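Side-chain contact in extrinsic protein in photosystem II (Chaetoceros gracilis, PDB 4K7B), which is an extrinsic subunit of diatom photosystem II and probably supports oxygen evolution by binding the complex on its lumenal side: residues I43-G48 with D84-A89. Residues are numbered along the deposited sequence; the frame is centred on the assembly and turned at random.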
loop_
_atom_site.group_PDB
_atom_site.type_symbol
_atom_site.label_atom_id
_atom_site.label_comp_id
_atom_site.label_asym_id
_atom_site.label_seq_id
_atom_site.Cartn_x
_atom_site.Cartn_y
_atom_site.Cartn_z
ATOM N N ILE A 43 3.767 7.128 4.723
ATOM C CA ILE A 43 4.731 7.811 5.589
ATOM C C ILE A 43 4.996 7.015 6.872
ATOM O O ILE A 43 6.149 6.782 7.260
ATOM C CB ILE A 43 4.240 9.208 5.966
ATOM C CG1 ILE A 43 4.112 10.075 4.714
ATOM C CG2 ILE A 43 5.195 9.852 6.954
ATOM C CD1 ILE A 43 3.389 11.403 4.967
ATOM N N LEU A 44 3.912 6.585 7.513
ATOM C CA LEU A 44 4.002 5.965 8.826
ATOM C C LEU A 44 4.449 4.503 8.757
ATOM O O LEU A 44 5.077 4.001 9.693
ATOM C CB LEU A 44 2.679 6.124 9.570
ATOM C CG LEU A 44 2.365 7.592 9.862
ATOM C CD1 LEU A 44 0.959 7.747 10.415
ATOM C CD2 LEU A 44 3.400 8.194 10.790
ATOM N N PHE A 45 4.157 3.823 7.647
ATOM C CA PHE A 45 4.787 2.530 7.411
ATOM C C PHE A 45 6.281 2.720 7.274
ATOM O O PHE A 45 7.069 2.036 7.897
ATOM C CB PHE A 45 4.275 1.822 6.155
ATOM C CG PHE A 45 4.929 0.478 5.934
ATOM C CD1 PHE A 45 4.373 -0.676 6.477
ATOM C CD2 PHE A 45 6.129 0.374 5.228
ATOM C CE1 PHE A 45 4.978 -1.909 6.306
ATOM C CE2 PHE A 45 6.742 -0.848 5.052
ATOM C CZ PHE A 45 6.174 -2.007 5.598
ATOM N N ASN A 46 6.682 3.646 6.410
ATOM C CA ASN A 46 8.098 3.798 6.161
ATOM C C ASN A 46 8.886 4.186 7.415
ATOM O O ASN A 46 9.989 3.680 7.626
ATOM C CB ASN A 46 8.336 4.827 5.044
ATOM C CG ASN A 46 7.745 4.385 3.714
ATOM O OD1 ASN A 46 7.426 3.214 3.534
ATOM N ND2 ASN A 46 7.603 5.326 2.779
ATOM N N SER A 47 8.327 5.062 8.249
ATOM C CA SER A 47 9.018 5.501 9.468
ATOM C C SER A 47 8.909 4.490 10.615
ATOM O O SER A 47 9.850 4.329 11.389
ATOM C CB SER A 47 8.473 6.854 9.947
ATOM O OG SER A 47 8.774 7.897 9.036
ATOM N N GLY A 48 7.766 3.846 10.724
ATOM C CA GLY A 48 7.506 2.935 11.837
ATOM C C GLY A 48 8.046 1.538 11.651
ATOM O O GLY A 48 8.476 0.886 12.608
ATOM N N ASP A 84 3.034 -2.783 -6.608
ATOM C CA ASP A 84 3.466 -4.155 -6.392
ATOM C C ASP A 84 4.940 -4.201 -5.983
ATOM O O ASP A 84 5.315 -4.983 -5.110
ATOM C CB ASP A 84 3.249 -5.006 -7.646
ATOM C CG ASP A 84 1.781 -5.236 -7.961
ATOM O OD1 ASP A 84 0.920 -4.998 -7.079
ATOM O OD2 ASP A 84 1.488 -5.661 -9.103
ATOM N N ALA A 85 5.774 -3.376 -6.604
ATOM C CA ALA A 85 7.197 -3.362 -6.251
ATOM C C ALA A 85 7.410 -2.916 -4.807
ATOM O O ALA A 85 8.234 -3.489 -4.081
ATOM C CB ALA A 85 7.984 -2.472 -7.207
ATOM N N TYR A 86 6.658 -1.899 -4.393
ATOM C CA TYR A 86 6.734 -1.389 -3.030
ATOM C C TYR A 86 6.304 -2.463 -2.032
ATOM O O TYR A 86 6.980 -2.712 -1.026
ATOM C CB TYR A 86 5.851 -0.146 -2.897
ATOM C CG TYR A 86 5.723 0.412 -1.499
ATOM C CD1 TYR A 86 6.744 1.149 -0.926
ATOM C CD2 TYR A 86 4.564 0.215 -0.755
ATOM C CE1 TYR A 86 6.625 1.675 0.347
ATOM C CE2 TYR A 86 4.438 0.730 0.527
ATOM C CZ TYR A 86 5.473 1.462 1.069
ATOM O OH TYR A 86 5.362 1.992 2.329
ATOM N N MET A 87 5.176 -3.106 -2.306
ATOM C CA MET A 87 4.746 -4.159 -1.401
ATOM C C MET A 87 5.718 -5.319 -1.313
ATOM O O MET A 87 6.024 -5.792 -0.213
ATOM C CB MET A 87 3.342 -4.624 -1.742
ATOM C CG MET A 87 2.326 -3.586 -1.287
ATOM S SD MET A 87 0.643 -4.050 -1.615
ATOM C CE MET A 87 0.540 -5.620 -0.763
ATOM N N ALA A 88 6.226 -5.766 -2.459
ATOM C CA ALA A 88 7.142 -6.903 -2.460
ATOM C C ALA A 88 8.434 -6.563 -1.724
ATOM O O ALA A 88 8.937 -7.365 -0.933
ATOM C CB ALA A 88 7.441 -7.340 -3.879
ATOM N N ALA A 89 8.958 -5.366 -1.968
ATOM C CA ALA A 89 10.238 -4.977 -1.382
ATOM C C ALA A 89 10.140 -4.796 0.124
ATOM O O ALA A 89 11.132 -4.913 0.840
ATOM C CB ALA A 89 10.754 -3.698 -2.035
#
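Tyr86 reaches from helix 76-89 across to Asn46 and Phe45 on helix 39-49, and its side chain spans most of the gap between backbones whose nearest CA atoms, those of Tyr86 and Asn46, lie 10.6 Å apart. From CB the chain sets out with CG opposite the backbone N, which carries the ring away from its own helix. Phe42, of the same helix as Asn46, meets the ring at a slant; Gln63 and Thr64 of helix 54-73 touch it, and so does Ile20 of helix 6-21. At the far end Tyr86 CE1 and CZ each come to 3.6 Å from Asn46 OD1, which lies at the ring edge, near its plane. The hydroxyl completes the reach: Tyr86 OH donates a hydrogen bond to Asn46 OD1 over 2.7 Å. The C=O...O angle is 134°, with the donor tilted 28° from the carbonyl plane. Amide and ring planes stand 67° apart. Phe45 slides past in the opposite direction, its CD2 3.4 Å from Tyr86 OH and 4.3 Å from Tyr86 CZ. With both ends of the amide engaged, OD1 by the buried phenol O-H and ND2 by Thr64 OG1, its rotation is restrained and its O and N ends are told apart. A two-bond polar relay through Asn46 thus joins helices 76-89, 39-49 and 54-73 of this PsbQ-like bundle.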